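Local coordinates for protein AmbC (Sorangium cellulosum, PDB 5O15) that acts as a bifunctional dehydratase-cyclase domain of a polyketide synthase, probably dehydrating and then cyclising an intermediate in ambruticin biosynthesis, at residues T84-L89 with W128-R133; M238-S243 with R291-T296; Y34-R39 with L99-E104; G55-P60 with L89-R94. One frame throughout, in Å; residues are numbered along the deposited sequence. Where two conformers were deposited one is given.

Contact 1: T84-L89 with W128-R133; sequences TIEAPL and WTAHAR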
# COMPACT_ATOMS: atom_id res chain seq x y z
N THR A 84 9.71 5.25 -3.15
CA THR A 84 10.09 5.84 -1.88
C THR A 84 8.98 6.80 -1.49
O THR A 84 8.46 7.53 -2.34
CB THR A 84 11.41 6.60 -1.98
OG1 THR A 84 12.43 5.71 -2.45
CG2 THR A 84 11.82 7.14 -0.61
N ILE A 85 8.59 6.74 -0.22
CA ILE A 85 7.62 7.68 0.33
C ILE A 85 8.41 8.82 0.97
O ILE A 85 9.24 8.59 1.84
CB ILE A 85 6.69 7.00 1.33
CG1 ILE A 85 5.96 5.85 0.62
CG2 ILE A 85 5.74 8.03 1.90
CD1 ILE A 85 5.04 5.04 1.50
N GLU A 86 8.13 10.04 0.54
CA GLU A 86 8.87 11.20 1.03
C GLU A 86 8.12 11.99 2.08
O GLU A 86 8.74 12.53 3.01
CB GLU A 86 9.20 12.14 -0.13
CG GLU A 86 10.11 11.54 -1.16
CD GLU A 86 10.66 12.56 -2.11
OE1 GLU A 86 10.27 13.75 -2.02
OE2 GLU A 86 11.50 12.15 -2.92
N ALA A 87 6.81 12.13 1.92
CA ALA A 87 5.98 12.86 2.88
C ALA A 87 4.56 12.35 2.85
O ALA A 87 4.04 12.09 1.75
CB ALA A 87 5.98 14.34 2.50
N PRO A 88 3.89 12.28 3.99
CA PRO A 88 2.50 11.80 4.01
C PRO A 88 1.55 12.83 3.42
O PRO A 88 1.86 14.00 3.25
CB PRO A 88 2.21 11.58 5.50
CG PRO A 88 3.16 12.49 6.20
CD PRO A 88 4.39 12.60 5.34
N LEU A 89 0.35 12.36 3.14
CA LEU A 89 -0.72 13.18 2.60
C LEU A 89 -1.78 13.28 3.70
O LEU A 89 -2.47 12.30 4.00
CB LEU A 89 -1.27 12.54 1.33
CG LEU A 89 -2.22 13.33 0.43
CD1 LEU A 89 -2.26 12.77 -0.99
CD2 LEU A 89 -3.61 13.46 0.96
N TRP A 128 2.39 22.36 -5.14
CA TRP A 128 2.28 20.92 -5.12
C TRP A 128 3.23 20.34 -4.09
O TRP A 128 4.34 20.84 -3.90
CB TRP A 128 2.64 20.38 -6.50
CG TRP A 128 1.65 20.61 -7.57
CD1 TRP A 128 1.71 21.55 -8.56
CD2 TRP A 128 0.47 19.84 -7.82
NE1 TRP A 128 0.64 21.41 -9.40
CE2 TRP A 128 -0.14 20.37 -8.97
CE3 TRP A 128 -0.13 18.75 -7.19
CZ2 TRP A 128 -1.32 19.86 -9.49
CZ3 TRP A 128 -1.28 18.24 -7.74
CH2 TRP A 128 -1.89 18.80 -8.84
N THR A 129 2.79 19.30 -3.40
CA THR A 129 3.58 18.57 -2.42
C THR A 129 3.93 17.20 -3.00
O THR A 129 3.04 16.48 -3.43
CB THR A 129 2.80 18.37 -1.10
OG1 THR A 129 2.52 19.65 -0.49
CG2 THR A 129 3.60 17.53 -0.12
N ALA A 130 5.22 16.84 -2.99
CA ALA A 130 5.65 15.52 -3.43
C ALA A 130 5.46 14.52 -2.30
O ALA A 130 5.90 14.75 -1.17
CB ALA A 130 7.13 15.55 -3.80
N HIS A 131 4.79 13.42 -2.59
CA HIS A 131 4.61 12.38 -1.60
C HIS A 131 5.47 11.16 -1.85
O HIS A 131 5.88 10.52 -0.87
CB HIS A 131 3.14 11.97 -1.55
CG HIS A 131 2.23 13.09 -1.18
ND1 HIS A 131 2.24 13.66 0.08
CD2 HIS A 131 1.35 13.81 -1.91
CE1 HIS A 131 1.39 14.67 0.11
NE2 HIS A 131 0.82 14.77 -1.08
N ALA A 132 5.75 10.82 -3.11
CA ALA A 132 6.40 9.57 -3.43
C ALA A 132 7.13 9.76 -4.75
O ALA A 132 6.72 10.55 -5.59
CB ALA A 132 5.42 8.39 -3.57
N ARG A 133 8.23 9.04 -4.90
CA ARG A 133 9.00 9.02 -6.12
C ARG A 133 9.50 7.62 -6.36
O ARG A 133 9.59 6.82 -5.45
CB ARG A 133 10.25 9.91 -5.99
CG ARG A 133 9.97 11.36 -5.80
CD ARG A 133 11.25 12.21 -5.75
NE ARG A 133 10.86 13.61 -5.60
CZ ARG A 133 10.46 14.37 -6.62
NH1 ARG A 133 10.46 13.88 -7.86
NH2 ARG A 133 10.11 15.63 -6.40
O HOH W 1 12.86 6.86 -5.25
O HOH W 2 10.66 15.92 -3.17
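Antiparallel pairing of strands 79-85 and 129-137, in the first hotdog of this double-hotdog domain, joins T84 with R133 and I85 with A132. T84 and R133 form the hydrogen-bonded pair, with T84 N donating to R133 O (2.8 Å, 176° at the hydrogen) and R133 N to T84 O. Beyond I85, H131 O accepts E86 N at 2.7 Å and, more weakly, A87 N at 3.4 Å. CG of H131 lies anti to its own carbonyl carbon (chi1 -60°), which swings the imidazole toward A87. H131 ND1 donates to A87 O at 2.9 Å, with the oxygen in the ring plane. L89 CB sits over one face of the H131 ring, 3.9 Å from its centroid. On the T84 and R133 face, E86 OE2 meets R133 NE at 3.1 Å in a salt bridge whose exact placing is uncertain, and a water links E86 OE1 to R133 NH2. H131 lies with A132 in a classic beta bulge opposite V116 of strand 112-120. From that strand S118 OG is hydrogen-bonded to H131 NE2, while F64 of helix 61-75 meets the imidazole with planes about 10° apart and may help to position it.

Contact 2: M238-S243 with R291-T296; sequences MPFAWS and RARWAT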
# COMPACT_ATOMS: atom_id res chain seq x y z
N MET A 238 6.20 2.46 10.01
CA MET A 238 5.60 3.21 8.92
C MET A 238 6.34 2.84 7.63
O MET A 238 7.57 2.96 7.56
CB MET A 238 5.83 4.71 9.15
CG MET A 238 5.27 5.33 10.36
SD MET A 238 3.65 5.96 10.00
CE MET A 238 3.77 7.10 8.62
N PRO A 239 5.63 2.42 6.59
CA PRO A 239 6.30 2.11 5.31
C PRO A 239 7.02 3.32 4.75
O PRO A 239 6.46 4.42 4.73
CB PRO A 239 5.14 1.75 4.39
CG PRO A 239 4.01 1.37 5.33
CD PRO A 239 4.17 2.24 6.51
N PHE A 240 8.26 3.12 4.29
CA PHE A 240 8.96 4.18 3.59
C PHE A 240 9.48 3.79 2.21
O PHE A 240 9.82 4.68 1.44
CB PHE A 240 10.11 4.77 4.42
CG PHE A 240 11.26 3.83 4.65
CD1 PHE A 240 12.32 3.78 3.77
CD2 PHE A 240 11.27 3.01 5.77
CE1 PHE A 240 13.36 2.92 3.98
CE2 PHE A 240 12.31 2.15 5.99
CZ PHE A 240 13.37 2.10 5.09
N ALA A 241 9.48 2.51 1.86
CA ALA A 241 9.98 2.10 0.56
C ALA A 241 9.38 0.77 0.15
O ALA A 241 9.12 -0.09 0.99
CB ALA A 241 11.50 2.00 0.54
N TRP A 242 9.17 0.63 -1.15
CA TRP A 242 8.68 -0.58 -1.78
C TRP A 242 9.56 -0.87 -2.98
O TRP A 242 10.08 0.05 -3.64
CB TRP A 242 7.25 -0.40 -2.28
CG TRP A 242 6.24 -0.11 -1.24
CD1 TRP A 242 6.03 1.07 -0.59
CD2 TRP A 242 5.29 -1.03 -0.71
NE1 TRP A 242 5.00 0.95 0.29
CE2 TRP A 242 4.52 -0.33 0.24
CE3 TRP A 242 5.00 -2.36 -0.98
CZ2 TRP A 242 3.49 -0.93 0.95
CZ3 TRP A 242 3.97 -2.97 -0.28
CH2 TRP A 242 3.23 -2.25 0.69
N SER A 243 9.72 -2.16 -3.29
CA SER A 243 10.48 -2.60 -4.46
C SER A 243 9.70 -3.67 -5.20
O SER A 243 9.03 -4.50 -4.57
CB SER A 243 11.85 -3.17 -4.08
OG SER A 243 12.63 -2.23 -3.37
N ARG A 291 9.56 -1.93 3.09
CA ARG A 291 10.41 -1.55 4.22
C ARG A 291 9.70 -0.50 5.04
O ARG A 291 9.16 0.46 4.48
CB ARG A 291 11.73 -0.97 3.75
CG ARG A 291 12.51 -1.90 2.91
CD ARG A 291 13.95 -1.49 2.89
NE ARG A 291 14.68 -2.22 1.87
CZ ARG A 291 15.19 -3.44 2.03
NH1 ARG A 291 15.06 -4.08 3.19
NH2 ARG A 291 15.84 -4.01 1.03
N ALA A 292 9.73 -0.68 6.36
CA ALA A 292 9.11 0.25 7.28
C ALA A 292 10.09 0.61 8.38
O ALA A 292 11.00 -0.16 8.70
CB ALA A 292 7.86 -0.38 7.93
N ARG A 293 9.88 1.78 8.96
CA ARG A 293 10.68 2.28 10.07
C ARG A 293 9.76 2.72 11.20
O ARG A 293 8.76 3.38 10.95
CB ARG A 293 11.50 3.49 9.60
CG ARG A 293 12.37 4.12 10.64
CD ARG A 293 13.17 5.29 10.07
NE ARG A 293 14.12 4.89 9.04
CZ ARG A 293 14.02 5.16 7.74
NH1 ARG A 293 12.98 5.84 7.26
NH2 ARG A 293 14.97 4.75 6.91
N TRP A 294 10.13 2.37 12.43
CA TRP A 294 9.35 2.78 13.59
C TRP A 294 9.28 4.29 13.69
O TRP A 294 10.28 4.99 13.53
CB TRP A 294 9.97 2.20 14.86
CG TRP A 294 9.69 0.73 15.03
CD1 TRP A 294 10.37 -0.32 14.47
CD2 TRP A 294 8.64 0.16 15.79
NE1 TRP A 294 9.81 -1.51 14.87
CE2 TRP A 294 8.74 -1.23 15.68
CE3 TRP A 294 7.62 0.70 16.57
CZ2 TRP A 294 7.87 -2.09 16.31
CZ3 TRP A 294 6.75 -0.16 17.21
CH2 TRP A 294 6.88 -1.54 17.07
N ALA A 295 8.07 4.80 13.96
CA ALA A 295 7.82 6.24 14.05
C ALA A 295 6.97 6.52 15.28
O ALA A 295 6.05 5.75 15.61
CB ALA A 295 7.05 6.74 12.83
N THR A 296 7.25 7.63 15.95
CA THR A 296 6.42 8.05 17.08
C THR A 296 5.23 8.87 16.60
O THR A 296 5.19 9.35 15.45
CB THR A 296 7.23 8.95 18.01
OG1 THR A 296 7.52 10.16 17.32
CG2 THR A 296 8.51 8.28 18.47
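F240 stands between two arginines, its ring holding R293 over one face and R291 over the opposite one. The guanidinium of R293 lies nearly flat on the ring, with planes 23° apart and R293 CZ 4.0 Å from the F240 centroid; at 15° off the ring normal this is a cation-pi stack. R293 NH1 lies over the CD2 side and NH2 over the CZ side. R293 leaves its strand with CG anti to the backbone N and then bends at chi3 (-65°), folding the group back over the ring. From the other face R291 contributes CB rather than its charged end, a CH-pi contact 4.1 Å from the F240 centroid. The C atom of A292 lies at the ring edge. The antiparallel pairing of strands 236-247 and 283-295, in the second hotdog, carries a classic beta bulge at this point: F240 and A241 both face R291. R291 O accepts F240 N at 2.8 Å and, weakly, A241 N at 3.3 Å. Before the bulge, M238 and R293 exchange two backbone bonds of 2.9 Å (M238 N to R293 O, R293 N to M238 O). M238 CG presses on A295 CB at 3.4 Å, tighter than normal carbon contact; the M238 chain, bent at chi2 and chi3, then leads away from R291-T296, and M238 touches I58. R291 NH1 makes a long, weak ion pair with E262, and F240 and R293 also touch Q269 of strand 269-277.

Contact 3: Y34-R39 with L99-E104; sequences YVLSGR and LQVTVE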
# COMPACT_ATOMS: atom_id res chain seq x y z
N TYR A 34 4.62 11.60 -19.40
CA TYR A 34 3.19 11.57 -19.16
C TYR A 34 2.86 12.37 -17.92
O TYR A 34 3.66 12.45 -16.99
CB TYR A 34 2.63 10.16 -18.93
CG TYR A 34 2.76 9.24 -20.12
CD1 TYR A 34 3.97 8.66 -20.46
CD2 TYR A 34 1.64 8.86 -20.83
CE1 TYR A 34 4.08 7.78 -21.53
CE2 TYR A 34 1.73 7.98 -21.91
CZ TYR A 34 2.94 7.43 -22.24
OH TYR A 34 3.01 6.54 -23.29
N VAL A 35 1.64 12.90 -17.88
CA VAL A 35 1.10 13.62 -16.73
C VAL A 35 -0.31 13.11 -16.47
O VAL A 35 -1.21 13.32 -17.28
CB VAL A 35 1.11 15.14 -16.93
CG1 VAL A 35 0.55 15.83 -15.70
CG2 VAL A 35 2.52 15.61 -17.20
N LEU A 36 -0.50 12.46 -15.33
CA LEU A 36 -1.79 11.94 -14.91
C LEU A 36 -2.34 12.86 -13.83
O LEU A 36 -1.63 13.21 -12.89
CB LEU A 36 -1.69 10.52 -14.35
CG LEU A 36 -1.19 9.47 -15.33
CD1 LEU A 36 0.31 9.41 -15.43
CD2 LEU A 36 -1.70 8.10 -15.00
N SER A 37 -3.60 13.24 -13.97
CA SER A 37 -4.22 14.17 -13.04
C SER A 37 -5.50 13.57 -12.50
O SER A 37 -6.18 12.81 -13.19
CB SER A 37 -4.56 15.48 -13.75
OG SER A 37 -3.41 16.10 -14.27
N GLY A 38 -5.85 13.96 -11.28
CA GLY A 38 -7.13 13.54 -10.76
C GLY A 38 -7.43 14.21 -9.45
O GLY A 38 -6.85 15.24 -9.09
N ARG A 39 -8.40 13.63 -8.74
CA ARG A 39 -8.94 14.24 -7.54
C ARG A 39 -9.30 13.12 -6.58
O ARG A 39 -9.88 12.11 -6.98
CB ARG A 39 -10.22 15.00 -7.85
CG ARG A 39 -10.78 15.84 -6.72
CD ARG A 39 -11.76 16.86 -7.30
NE ARG A 39 -12.48 17.59 -6.26
CZ ARG A 39 -13.58 17.16 -5.65
NH1 ARG A 39 -14.09 15.97 -5.95
NH2 ARG A 39 -14.17 17.91 -4.72
N LEU A 99 -4.56 15.50 -7.38
CA LEU A 99 -3.42 14.61 -7.51
C LEU A 99 -2.73 14.84 -8.85
O LEU A 99 -3.36 15.21 -9.85
CB LEU A 99 -3.89 13.16 -7.50
CG LEU A 99 -4.63 12.69 -6.25
CD1 LEU A 99 -5.08 11.24 -6.43
CD2 LEU A 99 -3.71 12.80 -5.08
N GLN A 100 -1.43 14.54 -8.87
CA GLN A 100 -0.70 14.52 -10.13
C GLN A 100 0.34 13.42 -10.05
O GLN A 100 1.06 13.33 -9.06
CB GLN A 100 -0.04 15.86 -10.43
CG GLN A 100 0.45 15.95 -11.86
CD GLN A 100 0.99 17.31 -12.21
OE1 GLN A 100 2.16 17.45 -12.58
NE2 GLN A 100 0.13 18.31 -12.13
N VAL A 101 0.42 12.61 -11.09
CA VAL A 101 1.50 11.65 -11.23
C VAL A 101 2.29 12.07 -12.46
O VAL A 101 1.74 12.16 -13.56
CB VAL A 101 1.01 10.21 -11.37
CG1 VAL A 101 2.19 9.31 -11.40
CG2 VAL A 101 0.07 9.84 -10.18
N THR A 102 3.57 12.33 -12.26
CA THR A 102 4.48 12.69 -13.35
C THR A 102 5.27 11.44 -13.72
O THR A 102 5.74 10.70 -12.85
CB THR A 102 5.37 13.90 -12.96
OG1 THR A 102 6.11 13.65 -11.78
CG2 THR A 102 4.56 15.11 -12.69
N VAL A 103 5.44 11.20 -15.02
CA VAL A 103 6.21 10.07 -15.50
C VAL A 103 7.23 10.60 -16.49
O VAL A 103 6.86 11.32 -17.45
CB VAL A 103 5.33 8.98 -16.14
CG1 VAL A 103 6.19 7.75 -16.48
CG2 VAL A 103 4.19 8.55 -15.20
N GLU A 104 8.47 10.19 -16.33
CA GLU A 104 9.60 10.67 -17.10
C GLU A 104 9.89 9.73 -18.25
O GLU A 104 9.21 8.73 -18.51
CB GLU A 104 10.82 10.81 -16.18
CG GLU A 104 10.62 11.70 -14.96
CD GLU A 104 10.11 13.06 -15.34
OE1 GLU A 104 10.67 13.66 -16.27
OE2 GLU A 104 9.12 13.55 -14.73
O HOH W 3 -2.71 17.30 -11.88
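Y34 opens the ladder by pairing with V103: Y34 N reaches V103 O at 3.0 Å, V103 N returns to Y34 O, and the CB atoms of Y34 and V103 lie 4.1 Å apart. V35 faces the other way with T102 and Q100. V35 CG1, anti to the backbone N (chi1 -180°), rests 3.8 Å from Q100 CD, where the extended glutamine chain crosses it obliquely. T102, across from V35, directs OG1 to H117 NE2 of the next strand, 112-120. L36 repeats the Y34 pattern with V101; L36 N to V101 O is almost straight, at 2.9 Å and 176°. The leucine shares a face with V101 and V103, L36 CD1 meeting V103 CG2 at 4.0 Å. Segments 34-39 and 99-103 run antiparallel in the first hotdog, their directions 168° apart, and the face bearing Y34, L36, L99 and V101 packs on helix 61-75, the central helix that such a sheet wraps. S37 follows on the outer face opposite Q100. There a water bonded to S37 OG (2.8 Å) donates to L99 O and accepts a hydrogen bond from Q100 NE2 (3.0 Å), tying the polar ends of both side chains to the backbone. At G38 the ladder closes with G38 N to L99 O and L99 N to G38 O (2.9 Å).

Contact 4: G55-P60 with L89-R94; sequences GTVILP and LALPAR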
# COMPACT_ATOMS: atom_id res chain seq x y z
N GLY A 55 -3.16 8.86 15.78
CA GLY A 55 -3.91 10.08 15.95
C GLY A 55 -3.93 11.01 14.74
O GLY A 55 -4.71 11.97 14.74
N THR A 56 -3.11 10.76 13.71
CA THR A 56 -3.01 11.64 12.56
C THR A 56 -3.63 10.97 11.34
O THR A 56 -3.28 9.85 10.99
CB THR A 56 -1.54 11.97 12.30
OG1 THR A 56 -1.05 12.72 13.43
CG2 THR A 56 -1.35 12.80 11.02
N VAL A 57 -4.51 11.70 10.66
CA VAL A 57 -5.28 11.12 9.57
C VAL A 57 -4.50 11.36 8.27
O VAL A 57 -4.39 12.50 7.81
CB VAL A 57 -6.68 11.72 9.49
CG1 VAL A 57 -7.49 10.98 8.46
CG2 VAL A 57 -7.37 11.72 10.87
N ILE A 58 -3.96 10.30 7.69
CA ILE A 58 -3.15 10.41 6.49
C ILE A 58 -3.55 9.32 5.52
O ILE A 58 -4.00 8.24 5.91
CB ILE A 58 -1.63 10.33 6.77
CG1 ILE A 58 -1.27 9.01 7.47
CG2 ILE A 58 -1.17 11.57 7.50
CD1 ILE A 58 0.24 8.85 7.69
N LEU A 59 -3.37 9.58 4.23
CA LEU A 59 -3.64 8.57 3.23
C LEU A 59 -2.71 7.38 3.48
O LEU A 59 -1.55 7.57 3.79
CB LEU A 59 -3.40 9.18 1.84
CG LEU A 59 -3.95 8.39 0.64
CD1 LEU A 59 -5.49 8.34 0.60
CD2 LEU A 59 -3.38 8.90 -0.63
N PRO A 60 -3.19 6.14 3.37
CA PRO A 60 -2.26 5.01 3.49
C PRO A 60 -1.20 5.05 2.41
O PRO A 60 -1.50 5.35 1.25
CB PRO A 60 -3.15 3.78 3.34
CG PRO A 60 -4.32 4.26 2.60
CD PRO A 60 -4.55 5.68 3.06
N LEU A 89 0.35 12.36 3.14
CA LEU A 89 -0.72 13.18 2.60
C LEU A 89 -1.78 13.28 3.70
O LEU A 89 -2.47 12.30 4.00
CB LEU A 89 -1.27 12.54 1.33
CG LEU A 89 -2.22 13.33 0.43
CD1 LEU A 89 -2.26 12.77 -0.99
CD2 LEU A 89 -3.61 13.46 0.96
N ALA A 90 -1.85 14.45 4.31
CA ALA A 90 -2.84 14.73 5.34
C ALA A 90 -4.20 14.85 4.67
O ALA A 90 -4.34 15.49 3.64
CB ALA A 90 -2.49 16.03 6.05
N LEU A 91 -5.19 14.23 5.25
CA LEU A 91 -6.49 14.16 4.59
C LEU A 91 -7.45 15.15 5.19
O LEU A 91 -7.59 15.21 6.42
CB LEU A 91 -7.08 12.76 4.73
CG LEU A 91 -6.38 11.66 3.92
CD1 LEU A 91 -6.79 10.29 4.41
CD2 LEU A 91 -6.66 11.83 2.43
N PRO A 92 -8.19 15.90 4.38
CA PRO A 92 -9.21 16.80 4.93
C PRO A 92 -10.40 16.00 5.41
O PRO A 92 -10.73 14.95 4.85
CB PRO A 92 -9.60 17.65 3.72
CG PRO A 92 -9.44 16.71 2.57
CD PRO A 92 -8.24 15.86 2.91
N ALA A 93 -11.06 16.52 6.45
CA ALA A 93 -12.18 15.79 7.04
C ALA A 93 -13.37 15.73 6.09
O ALA A 93 -14.12 14.74 6.11
CB ALA A 93 -12.60 16.43 8.37
N ARG A 94 -13.55 16.75 5.26
CA ARG A 94 -14.66 16.80 4.31
C ARG A 94 -14.25 17.68 3.14
O ARG A 94 -14.70 18.82 3.01
CB ARG A 94 -15.93 17.32 5.00
CG ARG A 94 -17.14 17.43 4.07
CD ARG A 94 -18.43 17.69 4.82
NE ARG A 94 -18.75 16.60 5.75
CZ ARG A 94 -19.41 15.49 5.42
NH1 ARG A 94 -19.84 15.30 4.17
NH2 ARG A 94 -19.64 14.57 6.34
O HOH W 4 0.34 9.51 3.63
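The peptide between I58 and L59 is the flat group at the centre here: L91 CD1 lies over one face, 3.6 Å from I58 C and 3.5 Å from L59 N, while L89 O meets the N-H of L59. L59 N donates to L89 O at 2.9 Å (162° at the hydrogen), and I58 CA adds a CH contact to the same oxygen. One step on, L91 N reaches V57 O at 3.2 Å. The two bonds flank the single bridge of I58 with A90. G55-P60 completes the HxxxGxxxxP signature of polyketide synthase dehydratases, which begins at H51, a histidine that is probably catalytic, as in related dehydratases. The pairing thus involves the backbone of the signature's second half, and I58 O is hydrogen-bonded to H51 ND1. On the apolar side, L59 and L89 lie alongside each other, pointing the same way, with their CB atoms 4.0 Å apart. L91 crosses L59 at about a right angle, L91 CD2 against L59 CD1 at 4.1 Å, and V57 CG1 touches L91 CB. A water bridges L59 O (2.7 Å) and L89 N. F64 of helix 61-75 touches both L59 and L89, and V48 touches L59 and L91.

How the contacts relate
Contacts 3, 1 and 2 mark successive places along the double hotdog, where strands run in the order 34-41, 96-103, 112-120, 129-137, 79-85, 236-247, 283-295. Contact 1 lies about 13 Å, centre to centre, from both contact 2 and contact 3, whose own centres are about 24 Å apart. Strands 79-85 and 236-247 join the two hotdogs: I85 N probably bonds to F240 O at 2.9 Å. Along the chain contact 4 falls between the two segments of contact 3, contact 1 alternates with both, and contact 2 comes last. Contact 4 shares L89 with contact 1 and touches contact 2 through I58 CD1 and M238 CE, which places the HxxxGxxxxP loop close to the junction.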